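Local coordinates for protein beta-N-acetylglucosaminidase Nag2 (Vibrio harveyi, PDB 6EZR) that probably hydrolyses terminal non-reducing N-acetyl-D-hexosamine residues from N-acetyl-beta-D-hexosaminides, as a glycoside hydrolase of family 20, at residues A[261-266]-A[559-564]; A[429-434]-A[481-486]; A[513-518]-A[572-577]. All blocks are in the same frame, centred on the assembly; numbering follows the deposited sequence. Where two conformers were deposited one is given.

In the fold
All three contacts belong to the catalytic TIM barrel. Interaction 2 joins two neighbouring parallel strands, 431-435 and 483-487, while interactions 1 and 3 lie on the neighbouring parallel strands 265-271 and 574-581 of the same barrel sheet. The latter two touch directly: Tyr265 O lies 3.0 Å from Ile577 N, and their centres are about 11 Å apart. Interaction 2 meets interaction 3 across the rings of Tyr431 and Trp575, with centres about 17 Å apart. Of the three, interaction 2 comes nearest the active site, Gly486 lying about 11 Å from the side chain of Glu438, the predicted proton donor; interactions 1 and 3 lie away from the annotated sites.

Interaction 1. Residues A[261-266]-A[559-564]; sequences PRFRYR and EPLAEV
Arg262 and Phe263 reach across to Pro560 and Leu561, joining the entry into strand 265-271 of the TIM barrel to the loop that follows helix 552-556. Pro560 and Leu561 are the central residues of a type II beta turn from Glu559 to Ala562, which presents the Pro560 carbonyl and the Pro560 and Leu561 side chains to the partner segment.

The Arg262 chain can be followed outward. CB points toward the turn, and bends at chi2 (-104°) and chi3 (-94°) along CG, CD and NE bring the guanidinium to Pro560, where CZ comes to 3.4 Å from Pro560 O. NH1 makes the principal bond, 2.8 Å to Pro560 O, received in the carbonyl plane on a lone pair. The N-H...O angle of 135° shows that this bond is well bent, and the oxygen is tilted from the guanidinium plane. NH2 adds a weak bond to the same oxygen at 3.3 Å, so one carbonyl takes both terminal nitrogens. NH1 also passes 3.7 Å from Pro560 CG.

Phe263 stands against one face of the Arg262 guanidinium, with CE2 3.2 Å from its plane, offset toward the rim. The ring also packs against Ile574 and Ile577 of strand 574-581, which places the contact over that neighbouring strand. Across to the turn, Phe263 CE2 meets Pro560 CG obliquely at 3.9 Å, whereas Leu561 CD1 sits at the ring edge, 3.8 Å from Phe263 CE1.

Interaction 2. Residues A[429-434]-A[481-486]; sequences APYVHI and GKRMLG
Tyr431, Val432 and His433 pair in parallel register with Arg483, Met484 and Leu485, joining neighbouring strands of the TIM barrel. Four backbone hydrogen bonds alternate in direction: Arg483 N to Pro430 O, Val432 N to Arg483 O, Leu485 N to Val432 O and Ile434 N to Leu485 O, the last at 2.8 Å. Their N-H...O angles all exceed 150°, and the axes of the two short strand segments cross at -37°, the twist between these parallel neighbours.

A further polar link comes from Lys482, whose chain bends at chi2 and places NZ 3.0 Å from Ala429 O, above the carbonyl plane.

Apolar contacts occupy both faces. Beside Tyr431, Leu485 CD2 touches Tyr431 CB at 3.9 Å, and Arg483 CB meets the ring edge; the Arg483 guanidinium runs on to Asp499 O and Asp520. On the face of Val432 and Met484, Val432 CG2 meets Lys482 CG, while Ile434 CG2 lies 3.8 Å from Met484 SD.

Over one face of the His433 ring lies the Leu485-Gly486 peptide, with Gly486 CA making an off-centre CH-pi contact 4.2 Å from the centroid.

With Ala429 O and Phe427 O both accepting from NZ, the lysine charge, probably an ammonium, is met by two main-chain carbonyls just ahead of strand 431-435.

Interaction 3. Residues A[513-518]-A[572-577]; sequences NCARQG and KRIWGI
Arg573 starts with CG anti to its carbonyl carbon, bends at chi2 (-102°) and then runs straight through chi3, a course that lays its guanidinium beside the last turn of helix 508-517. There NH1 donates to Ala515 O at 2.9 Å, with a bent N-H...O angle of 139° and the donor tilted from the carbonyl plane. Gly518 N bonds the same oxygen at 3.0 Å, approaching from the opposite face of that plane, so one main-chain acceptor is gripped by two donors.

The second donor belongs to a Schellman motif: Gly518 leaves the helix with positive phi (124°), a backbone conformation that suits glycine. The contact joins the C-terminus of helix 508-517 to the start of strand 574-581 in the TIM barrel, and Arg573 also makes a backbone hydrogen bond with Val521 of the intervening strand.

Gly518 CA lies over one face of the Arg573 guanidinium, offset toward the rim and 3.5 Å from NH1. Gly518 O sits 3.5 Å from Arg573 CD. On the apolar side, Ala515 CB is 4.0 Å from Arg573 CB and 4.2 Å from Ile574 CD1.

Interaction 1. Residues A[261-266]-A[559-564]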
# COMPACT_ATOMS: atom_id res chain seq x y z
N PRO A 261 -14.58 8.55 -16.97
CA PRO A 261 -14.16 7.40 -16.17
C PRO A 261 -15.15 6.23 -16.17
O PRO A 261 -16.35 6.44 -16.01
CB PRO A 261 -14.04 7.99 -14.76
CG PRO A 261 -14.96 9.15 -14.74
CD PRO A 261 -14.92 9.71 -16.13
N ARG A 262 -14.64 5.01 -16.33
CA ARG A 262 -15.46 3.79 -16.17
C ARG A 262 -16.01 3.66 -14.75
O ARG A 262 -17.19 3.37 -14.59
CB ARG A 262 -14.67 2.52 -16.51
CG ARG A 262 -15.51 1.45 -17.19
CD ARG A 262 -15.90 0.28 -16.31
NE ARG A 262 -14.95 -0.82 -16.43
CZ ARG A 262 -15.23 -2.12 -16.32
NH1 ARG A 262 -14.24 -3.00 -16.46
NH2 ARG A 262 -16.47 -2.56 -16.08
N PHE A 263 -15.16 3.88 -13.75
CA PHE A 263 -15.54 3.80 -12.33
C PHE A 263 -15.34 5.13 -11.59
O PHE A 263 -14.44 5.90 -11.93
CB PHE A 263 -14.72 2.72 -11.63
CG PHE A 263 -15.07 1.32 -12.05
CD1 PHE A 263 -16.26 0.74 -11.63
CD2 PHE A 263 -14.22 0.58 -12.86
CE1 PHE A 263 -16.59 -0.55 -12.01
CE2 PHE A 263 -14.54 -0.71 -13.23
CZ PHE A 263 -15.73 -1.28 -12.81
N ARG A 264 -16.19 5.39 -10.60
CA ARG A 264 -16.12 6.64 -9.80
C ARG A 264 -14.93 6.66 -8.83
O ARG A 264 -14.23 7.68 -8.73
CB ARG A 264 -17.44 6.87 -9.04
CG ARG A 264 -18.63 7.10 -9.95
CD ARG A 264 -19.92 7.48 -9.22
NE ARG A 264 -20.26 6.62 -8.09
CZ ARG A 264 -20.73 5.37 -8.17
NH1 ARG A 264 -20.91 4.76 -9.34
NH2 ARG A 264 -21.01 4.70 -7.05
N TYR A 265 -14.72 5.56 -8.12
CA TYR A 265 -13.63 5.42 -7.17
C TYR A 265 -12.47 4.72 -7.88
O TYR A 265 -12.61 3.58 -8.32
CB TYR A 265 -14.11 4.61 -5.96
CG TYR A 265 -13.12 4.48 -4.81
CD1 TYR A 265 -12.05 3.60 -4.86
CD2 TYR A 265 -13.31 5.21 -3.63
CE1 TYR A 265 -11.17 3.46 -3.79
CE2 TYR A 265 -12.44 5.08 -2.56
CZ TYR A 265 -11.37 4.22 -2.64
OH TYR A 265 -10.50 4.11 -1.57
N ARG A 266 -11.33 5.41 -7.98
CA ARG A 266 -10.12 4.88 -8.64
C ARG A 266 -8.94 5.17 -7.73
O ARG A 266 -8.38 6.27 -7.77
CB ARG A 266 -9.91 5.51 -10.02
CG ARG A 266 -11.15 5.44 -10.91
CD ARG A 266 -10.93 6.03 -12.31
NE ARG A 266 -10.59 7.46 -12.26
CZ ARG A 266 -11.44 8.45 -11.96
NH1 ARG A 266 -12.72 8.22 -11.68
NH2 ARG A 266 -11.00 9.70 -11.94
N GLU A 559 -9.87 -7.71 -15.67
CA GLU A 559 -11.00 -7.01 -16.28
C GLU A 559 -12.15 -7.00 -15.27
O GLU A 559 -12.93 -7.96 -15.21
CB GLU A 559 -11.38 -7.69 -17.60
CG GLU A 559 -10.50 -7.25 -18.78
CD GLU A 559 -10.68 -8.10 -20.04
OE1 GLU A 559 -10.55 -9.34 -19.95
OE2 GLU A 559 -10.92 -7.52 -21.12
N PRO A 560 -12.27 -5.92 -14.47
CA PRO A 560 -13.27 -5.93 -13.40
C PRO A 560 -14.70 -5.94 -13.92
O PRO A 560 -15.04 -5.22 -14.87
CB PRO A 560 -12.96 -4.65 -12.59
CG PRO A 560 -12.20 -3.77 -13.51
CD PRO A 560 -11.49 -4.66 -14.50
N LEU A 561 -15.52 -6.78 -13.30
CA LEU A 561 -16.94 -6.94 -13.63
C LEU A 561 -17.19 -7.24 -15.12
O LEU A 561 -18.08 -6.65 -15.73
CB LEU A 561 -17.72 -5.69 -13.19
CG LEU A 561 -17.56 -5.21 -11.75
CD1 LEU A 561 -18.32 -3.92 -11.58
CD2 LEU A 561 -18.06 -6.24 -10.75
N ALA A 562 -16.39 -8.14 -15.68
CA ALA A 562 -16.43 -8.46 -17.12
C ALA A 562 -17.78 -9.07 -17.55
O ALA A 562 -18.32 -8.67 -18.58
CB ALA A 562 -15.28 -9.38 -17.50
N GLU A 563 -18.30 -9.99 -16.74
CA GLU A 563 -19.59 -10.66 -17.02
C GLU A 563 -20.82 -10.02 -16.34
O GLU A 563 -21.88 -10.65 -16.27
CB GLU A 563 -19.49 -12.16 -16.67
CG GLU A 563 -19.19 -13.06 -17.87
CD GLU A 563 -20.39 -13.31 -18.78
OE1 GLU A 563 -20.21 -13.33 -20.02
OE2 GLU A 563 -21.53 -13.48 -18.27
N VAL A 564 -20.69 -8.79 -15.85
CA VAL A 564 -21.81 -8.04 -15.27
C VAL A 564 -22.34 -7.05 -16.32
O VAL A 564 -21.66 -6.05 -16.60
CB VAL A 564 -21.38 -7.28 -13.99
CG1 VAL A 564 -22.52 -6.44 -13.43
CG2 VAL A 564 -20.90 -8.26 -12.93

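Interaction 2. Residues A[429-434]-A[481-486]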
# COMPACT_ATOMS: atom_id res chain seq x y z
N ALA A 429 -12.18 14.68 3.94
CA ALA A 429 -12.97 13.66 3.25
C ALA A 429 -14.03 13.05 4.17
O ALA A 429 -13.73 12.75 5.32
CB ALA A 429 -12.06 12.56 2.72
N PRO A 430 -15.27 12.83 3.67
CA PRO A 430 -16.35 12.34 4.53
C PRO A 430 -16.33 10.82 4.80
O PRO A 430 -17.39 10.20 4.99
CB PRO A 430 -17.60 12.74 3.74
CG PRO A 430 -17.18 12.58 2.32
CD PRO A 430 -15.71 12.93 2.26
N TYR A 431 -15.13 10.24 4.88
CA TYR A 431 -14.91 8.80 5.00
C TYR A 431 -13.74 8.55 5.94
O TYR A 431 -12.74 9.28 5.91
CB TYR A 431 -14.59 8.17 3.64
CG TYR A 431 -15.52 8.57 2.51
CD1 TYR A 431 -16.85 8.19 2.52
CD2 TYR A 431 -15.06 9.31 1.42
CE1 TYR A 431 -17.71 8.54 1.49
CE2 TYR A 431 -15.91 9.68 0.38
CZ TYR A 431 -17.23 9.29 0.42
OH TYR A 431 -18.09 9.64 -0.60
N VAL A 432 -13.87 7.54 6.79
CA VAL A 432 -12.78 7.06 7.62
C VAL A 432 -12.84 5.55 7.58
O VAL A 432 -13.90 4.97 7.78
CB VAL A 432 -12.86 7.53 9.09
CG1 VAL A 432 -11.74 6.93 9.93
CG2 VAL A 432 -12.80 9.05 9.16
N HIS A 433 -11.69 4.95 7.30
CA HIS A 433 -11.52 3.51 7.20
C HIS A 433 -11.09 3.02 8.57
O HIS A 433 -10.16 3.56 9.16
CB HIS A 433 -10.47 3.19 6.13
CG HIS A 433 -10.51 1.79 5.61
ND1 HIS A 433 -10.37 0.69 6.42
CD2 HIS A 433 -10.64 1.31 4.35
CE1 HIS A 433 -10.43 -0.41 5.69
NE2 HIS A 433 -10.58 -0.06 4.42
N ILE A 434 -11.80 2.01 9.09
CA ILE A 434 -11.68 1.57 10.49
C ILE A 434 -10.96 0.21 10.66
O ILE A 434 -10.72 -0.25 11.79
CB ILE A 434 -13.09 1.53 11.14
CG1 ILE A 434 -13.03 1.75 12.66
CG2 ILE A 434 -13.84 0.24 10.78
CD1 ILE A 434 -12.68 3.17 13.07
N GLY A 481 -19.90 13.35 11.26
CA GLY A 481 -20.16 13.58 9.83
C GLY A 481 -19.36 12.70 8.87
O GLY A 481 -19.17 13.08 7.71
N LYS A 482 -18.91 11.54 9.35
CA LYS A 482 -18.10 10.60 8.56
C LYS A 482 -18.82 9.28 8.35
O LYS A 482 -19.53 8.80 9.24
CB LYS A 482 -16.76 10.32 9.24
CG LYS A 482 -15.93 11.55 9.57
CD LYS A 482 -15.67 12.42 8.35
CE LYS A 482 -14.73 13.56 8.71
NZ LYS A 482 -14.54 14.51 7.59
N ARG A 483 -18.61 8.72 7.16
CA ARG A 483 -19.15 7.41 6.81
C ARG A 483 -18.05 6.38 7.02
O ARG A 483 -16.92 6.58 6.59
CB ARG A 483 -19.62 7.42 5.36
CG ARG A 483 -20.50 6.25 4.98
CD ARG A 483 -20.72 6.16 3.47
NE ARG A 483 -21.38 4.92 3.10
CZ ARG A 483 -21.85 4.62 1.89
NH1 ARG A 483 -21.73 5.49 0.89
NH2 ARG A 483 -22.43 3.45 1.68
N MET A 484 -18.37 5.28 7.68
CA MET A 484 -17.37 4.27 7.99
C MET A 484 -17.05 3.39 6.78
O MET A 484 -17.93 3.02 6.01
CB MET A 484 -17.82 3.39 9.16
CG MET A 484 -16.68 2.64 9.82
SD MET A 484 -17.15 1.96 11.42
CE MET A 484 -18.04 0.50 10.92
N LEU A 485 -15.76 3.08 6.64
CA LEU A 485 -15.23 2.14 5.65
C LEU A 485 -14.54 0.98 6.38
O LEU A 485 -13.93 1.17 7.44
CB LEU A 485 -14.24 2.85 4.72
CG LEU A 485 -14.77 3.60 3.48
CD1 LEU A 485 -16.03 4.42 3.74
CD2 LEU A 485 -13.69 4.50 2.90
N GLY A 486 -14.63 -0.22 5.83
CA GLY A 486 -14.01 -1.39 6.45
C GLY A 486 -13.53 -2.41 5.44
O GLY A 486 -13.94 -2.39 4.28

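Interaction 3. Residues A[513-518]-A[572-577]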
# COMPACT_ATOMS: atom_id res chain seq x y z
N ASN A 513 -21.53 -10.59 -4.06
CA ASN A 513 -22.31 -11.11 -2.94
C ASN A 513 -22.55 -10.06 -1.88
O ASN A 513 -23.67 -9.88 -1.42
CB ASN A 513 -21.63 -12.30 -2.28
CG ASN A 513 -22.40 -13.58 -2.48
OD1 ASN A 513 -22.40 -14.14 -3.58
ND2 ASN A 513 -23.10 -14.02 -1.44
N CYS A 514 -21.48 -9.39 -1.51
CA CYS A 514 -21.54 -8.32 -0.53
C CYS A 514 -22.41 -7.15 -1.03
O CYS A 514 -23.25 -6.64 -0.29
CB CYS A 514 -20.12 -7.88 -0.18
SG CYS A 514 -19.98 -6.47 0.92
N ALA A 515 -22.23 -6.76 -2.29
CA ALA A 515 -23.06 -5.74 -2.93
C ALA A 515 -24.57 -6.05 -2.87
O ALA A 515 -25.37 -5.18 -2.55
CB ALA A 515 -22.61 -5.52 -4.36
N ARG A 516 -24.94 -7.30 -3.15
CA ARG A 516 -26.35 -7.69 -3.16
C ARG A 516 -27.00 -7.75 -1.76
O ARG A 516 -28.23 -7.72 -1.66
CB ARG A 516 -26.54 -9.00 -3.92
CG ARG A 516 -26.34 -8.83 -5.43
CD ARG A 516 -26.69 -10.09 -6.21
NE ARG A 516 -25.90 -11.23 -5.77
CZ ARG A 516 -24.89 -11.76 -6.45
NH1 ARG A 516 -24.53 -11.26 -7.63
NH2 ARG A 516 -24.23 -12.79 -5.94
N GLN A 517 -26.20 -7.81 -0.69
CA GLN A 517 -26.73 -7.67 0.68
C GLN A 517 -27.09 -6.22 1.03
O GLN A 517 -27.79 -5.98 2.00
CB GLN A 517 -25.75 -8.21 1.75
CG GLN A 517 -25.35 -9.68 1.64
CD GLN A 517 -26.51 -10.65 1.43
OE1 GLN A 517 -27.62 -10.45 1.95
NE2 GLN A 517 -26.26 -11.72 0.67
N GLY A 518 -26.59 -5.26 0.24
CA GLY A 518 -26.90 -3.84 0.42
C GLY A 518 -25.70 -2.93 0.60
O GLY A 518 -25.84 -1.71 0.51
N LYS A 572 -24.74 0.06 -9.30
CA LYS A 572 -24.97 1.23 -8.43
C LYS A 572 -24.24 1.09 -7.09
O LYS A 572 -23.90 2.10 -6.48
CB LYS A 572 -26.47 1.45 -8.19
CG LYS A 572 -27.20 2.11 -9.35
CD LYS A 572 -28.49 2.81 -8.92
CE LYS A 572 -29.63 1.82 -8.70
NZ LYS A 572 -30.69 2.40 -7.83
N ARG A 573 -24.03 -0.15 -6.65
CA ARG A 573 -23.31 -0.46 -5.39
C ARG A 573 -21.79 -0.61 -5.53
O ARG A 573 -21.09 -0.59 -4.52
CB ARG A 573 -23.89 -1.73 -4.77
CG ARG A 573 -25.37 -1.66 -4.46
CD ARG A 573 -25.69 -1.41 -3.00
NE ARG A 573 -27.13 -1.24 -2.81
CZ ARG A 573 -28.04 -2.22 -2.83
NH1 ARG A 573 -27.70 -3.50 -3.02
NH2 ARG A 573 -29.33 -1.93 -2.65
N ILE A 574 -21.27 -0.78 -6.74
CA ILE A 574 -19.82 -0.81 -6.96
C ILE A 574 -19.26 0.61 -7.03
O ILE A 574 -19.49 1.33 -8.00
CB ILE A 574 -19.43 -1.59 -8.24
CG1 ILE A 574 -20.06 -3.00 -8.27
CG2 ILE A 574 -17.91 -1.68 -8.37
CD1 ILE A 574 -19.83 -3.86 -7.03
N TRP A 575 -18.53 1.02 -5.99
CA TRP A 575 -17.82 2.31 -5.97
C TRP A 575 -16.76 2.32 -7.06
O TRP A 575 -16.72 3.21 -7.92
CB TRP A 575 -17.15 2.54 -4.62
CG TRP A 575 -17.90 3.37 -3.63
CD1 TRP A 575 -19.26 3.59 -3.57
CD2 TRP A 575 -17.34 4.09 -2.53
NE1 TRP A 575 -19.56 4.41 -2.50
CE2 TRP A 575 -18.39 4.73 -1.85
CE3 TRP A 575 -16.03 4.26 -2.06
CZ2 TRP A 575 -18.18 5.53 -0.72
CZ3 TRP A 575 -15.81 5.04 -0.95
CH2 TRP A 575 -16.88 5.67 -0.29
N GLY A 576 -15.90 1.31 -7.01
CA GLY A 576 -14.87 1.16 -8.00
C GLY A 576 -13.74 0.28 -7.53
O GLY A 576 -13.95 -0.68 -6.78
N ILE A 577 -12.55 0.60 -8.02
CA ILE A 577 -11.38 -0.26 -7.92
C ILE A 577 -10.33 0.41 -7.06
O ILE A 577 -10.23 1.65 -7.03
CB ILE A 577 -10.81 -0.61 -9.33
CG1 ILE A 577 -11.61 -1.75 -9.97
CG2 ILE A 577 -9.38 -1.14 -9.25
CD1 ILE A 577 -13.04 -1.44 -10.31